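Local coordinates for protein peptidyl tryptophan dihydroxylase (Pseudomonas putida, PDB 7CTQ) that probably uses FAD to dihydroxylate a tryptophan within a peptide, a step essential for making the tryptophylquinone cofactor of quinohemoprotein amine dehydrogenase, at residues A[152-157]-A[241-246]; A[263-268]-A[312-317]; A[179-184]-A[198-203]. All blocks are in the same frame, centred on the assembly; numbering follows the deposited sequence.

Contact 1 (A[152-157]-A[241-246]); sequences RLRGPE and ARSSTA. With FAD (flavin-adenine dinucleotide), chain C.
T245 sets its methyl CG2 anti to the backbone N and its OG1 anti to the carbonyl carbon (chi1 -59°), which presents the methyl to R154 and the hydroxyl to E157. In this flavoprotein monooxygenase fold the contact joins the chain leaving strand 153-154, an outermost strand of a small antiparallel sheet, to T245 and A246, just after strand 238-243 of the large mixed sheet. CG2 of T245 crosses the R154 side chain, 3.8 Å from its CG and over one guanidinium face. R154 grips E157 side-on: NE meets OE1 at 2.8 Å and NH1 meets OE2 at 2.7 Å, each oxygen offering its syn lone pair nearly in the guanidinium plane. OE2 of E157 also lies 2.8 Å from OG1 of T245, which is bonded by the amide of T158. Waters link S243 OG to R154 NH1 and to E157 OE2. With an alanine at E157, R154 would probably be left without the carboxylate that fixes its rotation. The flavin methyl C7M lies over one face of the R242 guanidinium, offset toward its rim. Glycine suits position 155 because a CB would collide with P156; there, G155 N donates to A246 O at 2.9 Å, with 170° at the hydrogen.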
# COMPACT_ATOMS: atom_id res chain seq x y z
N ARG A 152 -8.28 -11.21 -6.99
CA ARG A 152 -8.08 -12.34 -6.09
C ARG A 152 -8.97 -12.24 -4.86
O ARG A 152 -9.55 -13.23 -4.42
CB ARG A 152 -6.62 -12.42 -5.67
CG ARG A 152 -6.29 -13.61 -4.81
CD ARG A 152 -4.93 -14.18 -5.19
NE ARG A 152 -4.64 -15.45 -4.53
CZ ARG A 152 -4.91 -16.65 -5.03
NH1 ARG A 152 -5.50 -16.78 -6.22
NH2 ARG A 152 -4.60 -17.74 -4.33
N LEU A 153 -9.09 -11.04 -4.29
CA LEU A 153 -10.03 -10.76 -3.21
C LEU A 153 -10.60 -9.37 -3.40
O LEU A 153 -9.93 -8.47 -3.92
CB LEU A 153 -9.37 -10.81 -1.84
CG LEU A 153 -8.93 -12.20 -1.40
CD1 LEU A 153 -7.96 -12.05 -0.24
CD2 LEU A 153 -10.16 -13.00 -1.02
N ARG A 154 -11.84 -9.19 -2.95
CA ARG A 154 -12.53 -7.91 -3.05
C ARG A 154 -13.37 -7.74 -1.80
O ARG A 154 -14.18 -8.62 -1.48
CB ARG A 154 -13.39 -7.84 -4.30
CG ARG A 154 -13.81 -6.42 -4.65
CD ARG A 154 -14.54 -6.33 -5.98
NE ARG A 154 -14.84 -4.93 -6.27
CZ ARG A 154 -14.09 -4.15 -7.04
NH1 ARG A 154 -14.44 -2.87 -7.21
NH2 ARG A 154 -13.03 -4.63 -7.66
N GLY A 155 -13.16 -6.64 -1.08
CA GLY A 155 -13.92 -6.39 0.12
C GLY A 155 -15.23 -5.70 -0.17
O GLY A 155 -15.61 -5.51 -1.33
N PRO A 156 -15.93 -5.30 0.89
CA PRO A 156 -17.20 -4.57 0.72
C PRO A 156 -17.02 -3.40 -0.22
O PRO A 156 -16.11 -2.60 -0.05
CB PRO A 156 -17.54 -4.10 2.13
CG PRO A 156 -16.72 -4.98 3.04
CD PRO A 156 -15.48 -5.32 2.29
N GLU A 157 -17.88 -3.32 -1.25
CA GLU A 157 -17.78 -2.27 -2.25
C GLU A 157 -17.91 -0.90 -1.59
O GLU A 157 -18.86 -0.64 -0.85
CB GLU A 157 -18.86 -2.44 -3.32
CG GLU A 157 -18.48 -1.80 -4.64
CD GLU A 157 -17.25 -2.44 -5.26
OE1 GLU A 157 -17.07 -3.68 -5.11
OE2 GLU A 157 -16.44 -1.70 -5.86
N ALA A 241 -15.95 11.17 -7.50
CA ALA A 241 -16.26 9.88 -6.89
C ALA A 241 -15.12 8.91 -7.17
O ALA A 241 -14.70 8.75 -8.32
CB ALA A 241 -17.60 9.35 -7.41
N ARG A 242 -14.59 8.29 -6.11
CA ARG A 242 -13.46 7.38 -6.19
C ARG A 242 -13.88 6.02 -5.65
O ARG A 242 -14.43 5.93 -4.54
CB ARG A 242 -12.25 7.88 -5.37
CG ARG A 242 -11.64 9.19 -5.85
CD ARG A 242 -10.12 9.27 -5.58
NE ARG A 242 -9.79 10.34 -4.64
CZ ARG A 242 -8.80 10.31 -3.75
NH1 ARG A 242 -7.96 9.27 -3.69
NH2 ARG A 242 -8.60 11.34 -2.94
N SER A 243 -13.61 4.97 -6.41
CA SER A 243 -13.70 3.63 -5.84
C SER A 243 -12.60 3.47 -4.80
O SER A 243 -11.42 3.70 -5.08
CB SER A 243 -13.57 2.56 -6.92
OG SER A 243 -13.60 1.26 -6.33
N SER A 244 -12.99 3.14 -3.57
CA SER A 244 -12.04 2.92 -2.48
C SER A 244 -12.17 1.52 -1.91
O SER A 244 -11.79 1.28 -0.75
CB SER A 244 -12.23 3.97 -1.39
OG SER A 244 -13.56 3.94 -0.91
N THR A 245 -12.73 0.60 -2.69
CA THR A 245 -12.89 -0.79 -2.29
C THR A 245 -11.53 -1.45 -2.06
O THR A 245 -10.57 -1.21 -2.80
CB THR A 245 -13.66 -1.54 -3.39
OG1 THR A 245 -14.96 -0.94 -3.59
CG2 THR A 245 -13.81 -3.02 -3.04
N ALA A 246 -11.46 -2.31 -1.04
CA ALA A 246 -10.26 -3.13 -0.84
C ALA A 246 -10.15 -4.17 -1.96
O ALA A 246 -11.05 -4.99 -2.14
CB ALA A 246 -10.33 -3.81 0.53
PA FAD C . -0.63 6.35 -7.56
O1A FAD C . -0.13 7.17 -6.44
O2A FAD C . -2.12 6.53 -7.82
O5B FAD C . 0.27 6.60 -8.81
C5B FAD C . -0.18 6.26 -10.14
C4B FAD C . 0.47 7.25 -11.07
O4B FAD C . 0.24 6.83 -12.44
C3B FAD C . -0.03 8.69 -10.98
O3B FAD C . 1.05 9.60 -11.13
C2B FAD C . -1.05 8.78 -12.12
O2B FAD C . -1.17 10.10 -12.67
C1B FAD C . -0.39 7.87 -13.16
N9A FAD C . -1.26 7.28 -14.17
C8A FAD C . -2.53 6.81 -14.04
N7A FAD C . -3.05 6.33 -15.14
C5A FAD C . -2.05 6.53 -16.07
C6A FAD C . -1.96 6.26 -17.45
N6A FAD C . -2.94 5.70 -18.17
N1A FAD C . -0.81 6.58 -18.10
C2A FAD C . 0.18 7.13 -17.39
N3A FAD C . 0.21 7.44 -16.09
C4A FAD C . -0.94 7.11 -15.48
N1 FAD C . -2.86 7.26 1.35
C2 FAD C . -2.30 7.92 2.41
O2 FAD C . -1.13 7.72 2.76
N3 FAD C . -3.04 8.85 3.11
C4 FAD C . -4.35 9.21 2.85
O4 FAD C . -4.90 10.06 3.54
C4X FAD C . -4.94 8.50 1.73
N5 FAD C . -6.18 8.77 1.42
C5X FAD C . -6.74 8.09 0.35
C6 FAD C . -8.07 8.37 0.01
C7 FAD C . -8.69 7.70 -1.05
C7M FAD C . -10.12 8.02 -1.39
C8 FAD C . -7.97 6.74 -1.78
C8M FAD C . -8.61 6.01 -2.93
C9 FAD C . -6.65 6.47 -1.44
C9A FAD C . -6.03 7.13 -0.38
N10 FAD C . -4.69 6.88 -0.03
C10 FAD C . -4.11 7.54 1.04
C1' FAD C . -3.92 5.86 -0.73
C2' FAD C . -2.88 6.41 -1.69
O2' FAD C . -3.45 7.38 -2.58
C3' FAD C . -2.31 5.24 -2.50
O3' FAD C . -2.00 4.20 -1.58
C4' FAD C . -1.06 5.54 -3.32
O4' FAD C . -1.16 6.81 -3.97
C5' FAD C . -0.81 4.45 -4.33
O5' FAD C . 0.47 4.68 -4.94
P FAD C . 0.77 4.18 -6.39
O1P FAD C . 0.59 2.66 -6.39
O2P FAD C . 2.09 4.70 -6.86
O3P FAD C . -0.41 4.81 -7.24
O HOH W 1 -12.67 -0.56 -8.37
O HOH W 2 -13.48 -2.90 0.85
O HOH W 3 -16.37 1.11 -5.59

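Contact 2 (A[263-268]-A[312-317]); sequences AAMAVD and QLFLRF
The rings of F314 and F317 meet M265, A266 and V267 mainly along their edges. At the F314 edge, in the plane of the ring, stands the carbonyl oxygen of A266, 3.6 Å from CE1, where the weakly positive ring hydrogens suit an oxygen. The methyl CE of M265 also comes in near that plane, 4.0 Å from CD1, while CG1 of V267 approaches the same ring obliquely. F317 receives the same M265 methyl at its edge, with CE 4.2 Å from CD2, so one methionine tip serves both aromatics. L248, and L153 and A246 of contact 1, also pack on F314.

M265 reaches this place by a folded route: CG sits between the backbone N and the carbonyl carbon (chi1 48°), and CE curls back to 3.7 Å from CA of F314. The bends at chi2 and chi3 both depart from staggered positions, so the chain looks strained and its exact path is somewhat doubtful. The sulfur passes alongside the helix, 4.2 Å from CB of L313. Methionine suits the place by its length and its soft, polarisable sulfur, whereas the beta-branched V267 spreads two methyls against the next helical turn, with CG1 and CG2 both 4.0 Å from CB of F317. Spaced three apart, F314 and F317 both bring their side chains to the strand.

Across the pair, Q277 and S280 of helix 274-282 touch F317, and A266 bonds its backbone to I247. The long helix 299-327 thus packs by apolar side chains on the edge strand of a three-stranded sheet; that strand follows shortly after a Gly-Asp pair, whose D262 amide bonds FAD, consistent with the GD motif of flavoprotein monooxygenases.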
# COMPACT_ATOMS: atom_id res chain seq x y z
N ALA A 263 -1.92 -0.93 -7.93
CA ALA A 263 -2.16 -1.88 -8.99
C ALA A 263 -2.04 -3.32 -8.51
O ALA A 263 -2.60 -4.23 -9.15
CB ALA A 263 -1.19 -1.66 -10.14
N ALA A 264 -1.30 -3.56 -7.43
CA ALA A 264 -1.16 -4.92 -6.91
C ALA A 264 -2.18 -5.18 -5.80
O ALA A 264 -2.87 -6.20 -5.82
CB ALA A 264 0.26 -5.15 -6.40
N MET A 265 -2.27 -4.26 -4.85
CA MET A 265 -3.17 -4.38 -3.72
C MET A 265 -3.43 -3.00 -3.14
O MET A 265 -2.54 -2.16 -3.05
CB MET A 265 -2.58 -5.28 -2.63
CG MET A 265 -1.13 -4.97 -2.27
SD MET A 265 -0.84 -4.21 -0.66
CE MET A 265 -2.50 -3.86 -0.12
N ALA A 266 -4.66 -2.81 -2.66
CA ALA A 266 -5.00 -1.58 -1.98
C ALA A 266 -6.15 -1.88 -1.04
O ALA A 266 -7.08 -2.58 -1.42
CB ALA A 266 -5.41 -0.48 -2.97
N VAL A 267 -6.06 -1.38 0.19
CA VAL A 267 -7.17 -1.45 1.13
C VAL A 267 -7.78 -0.06 1.22
O VAL A 267 -7.29 0.90 0.62
CB VAL A 267 -6.72 -1.98 2.50
CG1 VAL A 267 -5.99 -3.30 2.31
CG2 VAL A 267 -5.82 -0.98 3.21
N ASP A 268 -8.90 0.07 1.95
CA ASP A 268 -9.56 1.36 1.93
C ASP A 268 -8.74 2.35 2.78
O ASP A 268 -7.87 1.93 3.55
CB ASP A 268 -11.05 1.24 2.35
CG ASP A 268 -11.30 1.19 3.87
OD1 ASP A 268 -10.39 1.25 4.73
OD2 ASP A 268 -12.51 1.16 4.22
N GLN A 312 -0.21 -11.45 1.57
CA GLN A 312 -0.08 -11.31 3.02
C GLN A 312 -0.09 -9.84 3.45
O GLN A 312 -0.71 -9.49 4.47
CB GLN A 312 1.19 -12.02 3.51
CG GLN A 312 1.08 -13.53 3.38
CD GLN A 312 -0.15 -14.10 4.10
OE1 GLN A 312 -1.04 -14.69 3.48
NE2 GLN A 312 -0.21 -13.91 5.41
N LEU A 313 0.57 -8.96 2.69
CA LEU A 313 0.49 -7.52 2.98
C LEU A 313 -0.96 -7.05 2.94
O LEU A 313 -1.44 -6.41 3.89
CB LEU A 313 1.34 -6.71 1.98
CG LEU A 313 2.88 -6.72 2.06
CD1 LEU A 313 3.47 -5.91 0.90
CD2 LEU A 313 3.41 -6.18 3.38
N PHE A 314 -1.68 -7.36 1.85
CA PHE A 314 -3.08 -6.98 1.72
C PHE A 314 -3.89 -7.40 2.93
O PHE A 314 -4.64 -6.60 3.50
CB PHE A 314 -3.68 -7.61 0.46
CG PHE A 314 -5.17 -7.41 0.31
CD1 PHE A 314 -5.69 -6.22 -0.21
CD2 PHE A 314 -6.06 -8.42 0.67
CE1 PHE A 314 -7.05 -6.06 -0.35
CE2 PHE A 314 -7.42 -8.26 0.54
CZ PHE A 314 -7.92 -7.07 0.03
N LEU A 315 -3.75 -8.66 3.33
CA LEU A 315 -4.54 -9.15 4.44
C LEU A 315 -4.17 -8.46 5.74
O LEU A 315 -5.05 -8.17 6.57
CB LEU A 315 -4.37 -10.67 4.57
CG LEU A 315 -5.09 -11.48 3.48
CD1 LEU A 315 -4.78 -12.96 3.61
CD2 LEU A 315 -6.61 -11.25 3.53
N ARG A 316 -2.87 -8.18 5.94
CA ARG A 316 -2.46 -7.49 7.16
C ARG A 316 -3.03 -6.07 7.20
O ARG A 316 -3.61 -5.65 8.21
CB ARG A 316 -0.94 -7.45 7.27
CG ARG A 316 -0.47 -6.66 8.50
CD ARG A 316 1.04 -6.50 8.57
NE ARG A 316 1.41 -5.48 9.54
CZ ARG A 316 1.48 -5.68 10.86
NH1 ARG A 316 1.19 -6.87 11.38
NH2 ARG A 316 1.83 -4.68 11.66
N PHE A 317 -2.89 -5.33 6.10
CA PHE A 317 -3.42 -3.97 6.10
C PHE A 317 -4.94 -3.97 6.20
O PHE A 317 -5.51 -3.07 6.83
CB PHE A 317 -2.93 -3.23 4.86
CG PHE A 317 -1.43 -3.08 4.81
CD1 PHE A 317 -0.71 -2.89 6.00
CD2 PHE A 317 -0.73 -3.17 3.60
CE1 PHE A 317 0.67 -2.77 5.98
CE2 PHE A 317 0.65 -3.05 3.57
CZ PHE A 317 1.36 -2.84 4.75

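Contact 3 (A[179-184]-A[198-203]); sequences LADGWA and VTLDAA
W183 and T199 form the tight heart of an antiparallel beta hairpin, strands 182-188 and 193-201, within the large mixed sheet. They are a hydrogen-bonded pair: T199 N gives a nearly straight bond of 2.8 Å to W183 O, and W183 N returns a longer one of 3.2 Å to T199 O. Their side chains lie side by side on one face of the sheet. The indole CG occupies the position between backbone N and carbonyl carbon (chi1 59°), which folds the ring alongside T199 and lets T199 CB sit over the ring face as a CH-pi contact, 3.9 Å from the centroid of the five-membered ring, with T199 OG1 over the same face. Threonine is apt here, offering carbon to the ring while its OG1 bonds to S160; W183 NE1 is likewise taken up, by the hydroxyl of Y325. The side chain of T199 comes within about 6 Å of the FAD, consistent with this face looking toward the flavin.

On the opposite face A184 pairs with V198, and the V198 methyl CG2 is squeezed against CD1 of L179 at 3.5 Å. Small and branched residues fill this layer, which L200 extends to Y214 and R218 of helix 208-220.

In contrast to the two direct bonds of W183 and T199, the D181 end is partly exposed and bridged by water. Here D181 O still approaches L200 CD2 to 3.2 Å, and the D181 carboxylate is engaged by R218 in a salt bridge. At G182 a CB would run into T199 O and the L200 side chain, so the lack of one allows the segments to stay close. At D181 a water joins them, donating to D181 O at 2.6 Å and accepting from D201 N at 2.9 Å.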
# COMPACT_ATOMS: atom_id res chain seq x y z
N LEU A 179 -19.53 9.05 10.92
CA LEU A 179 -20.93 9.27 10.64
C LEU A 179 -21.72 7.98 10.86
O LEU A 179 -21.15 6.91 11.12
CB LEU A 179 -21.12 9.80 9.22
CG LEU A 179 -20.08 10.83 8.79
CD1 LEU A 179 -20.08 10.97 7.29
CD2 LEU A 179 -20.35 12.19 9.46
N ALA A 180 -23.04 8.09 10.74
CA ALA A 180 -23.90 6.94 10.99
C ALA A 180 -23.70 5.82 9.97
O ALA A 180 -23.80 4.65 10.32
CB ALA A 180 -25.37 7.38 11.01
N ASP A 181 -23.40 6.18 8.72
CA ASP A 181 -23.32 5.23 7.61
C ASP A 181 -22.03 5.44 6.82
O ASP A 181 -21.97 5.15 5.61
CB ASP A 181 -24.55 5.34 6.70
CG ASP A 181 -24.68 6.73 6.05
OD1 ASP A 181 -24.13 7.70 6.61
OD2 ASP A 181 -25.33 6.85 4.99
N GLY A 182 -21.01 5.96 7.47
CA GLY A 182 -19.76 6.23 6.79
C GLY A 182 -18.84 7.02 7.71
O GLY A 182 -19.10 7.16 8.90
N TRP A 183 -17.76 7.51 7.12
CA TRP A 183 -16.88 8.42 7.83
C TRP A 183 -16.36 9.44 6.84
O TRP A 183 -16.33 9.20 5.63
CB TRP A 183 -15.73 7.67 8.55
CG TRP A 183 -14.86 6.87 7.64
CD1 TRP A 183 -15.06 5.58 7.22
CD2 TRP A 183 -13.64 7.30 7.03
NE1 TRP A 183 -14.04 5.19 6.38
CE2 TRP A 183 -13.15 6.22 6.26
CE3 TRP A 183 -12.90 8.49 7.07
CZ2 TRP A 183 -11.97 6.31 5.51
CZ3 TRP A 183 -11.72 8.57 6.35
CH2 TRP A 183 -11.27 7.48 5.57
N ALA A 184 -15.97 10.60 7.36
CA ALA A 184 -15.50 11.68 6.51
C ALA A 184 -14.12 12.14 6.95
O ALA A 184 -13.79 12.14 8.14
CB ALA A 184 -16.49 12.87 6.53
N VAL A 198 -15.95 11.74 1.86
CA VAL A 198 -16.78 10.88 2.70
C VAL A 198 -16.72 9.49 2.09
O VAL A 198 -16.74 9.33 0.86
CB VAL A 198 -18.22 11.39 2.84
CG1 VAL A 198 -18.99 11.29 1.51
CG2 VAL A 198 -18.93 10.64 3.95
N THR A 199 -16.60 8.50 2.96
CA THR A 199 -16.43 7.11 2.55
C THR A 199 -17.69 6.36 2.95
O THR A 199 -18.12 6.43 4.11
CB THR A 199 -15.18 6.52 3.19
OG1 THR A 199 -14.03 7.21 2.66
CG2 THR A 199 -15.06 5.01 2.89
N LEU A 200 -18.29 5.68 1.98
CA LEU A 200 -19.60 5.07 2.16
C LEU A 200 -19.64 3.77 1.39
O LEU A 200 -18.81 3.52 0.51
CB LEU A 200 -20.72 5.99 1.65
CG LEU A 200 -20.78 7.44 2.12
CD1 LEU A 200 -21.46 8.29 1.07
CD2 LEU A 200 -21.51 7.50 3.45
N ASP A 201 -20.64 2.96 1.70
CA ASP A 201 -20.96 1.82 0.86
C ASP A 201 -21.41 2.29 -0.52
O ASP A 201 -22.11 3.30 -0.65
CB ASP A 201 -22.06 0.98 1.52
CG ASP A 201 -21.85 -0.50 1.31
OD1 ASP A 201 -22.10 -0.99 0.19
OD2 ASP A 201 -21.41 -1.17 2.28
N ALA A 202 -20.97 1.58 -1.56
CA ALA A 202 -21.33 1.99 -2.92
C ALA A 202 -22.82 1.87 -3.19
O ALA A 202 -23.33 2.58 -4.07
CB ALA A 202 -20.55 1.17 -3.94
N ALA A 203 -23.54 1.02 -2.45
CA ALA A 203 -24.90 0.65 -2.81
C ALA A 203 -25.90 1.76 -2.47
O ALA A 203 -25.87 2.33 -1.38
CB ALA A 203 -25.31 -0.64 -2.09
O HOH W 4 -22.72 3.84 3.52

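Contact 2 is the deepest in the chain and mainly apolar, with one carbonyl oxygen at a ring edge, whereas contact 1 is only partly buried and carries, toward its solvent side, a salt bridge inside 152-157 and waters that bridge to 241-246. Contact 3 is buried too, but its strength comes from strand pairing and an aromatic face. Contacts 1 and 2 share the small three-stranded sheet; contacts 1 and 3 share the large mixed sheet, with E157 O probably bonded to A202 N. Contact 1 therefore bridges the other two, which do not touch each other. Contact 1 supplies R242 to the FAD pocket; 263-268 and 198-203 come near the cofactor as well.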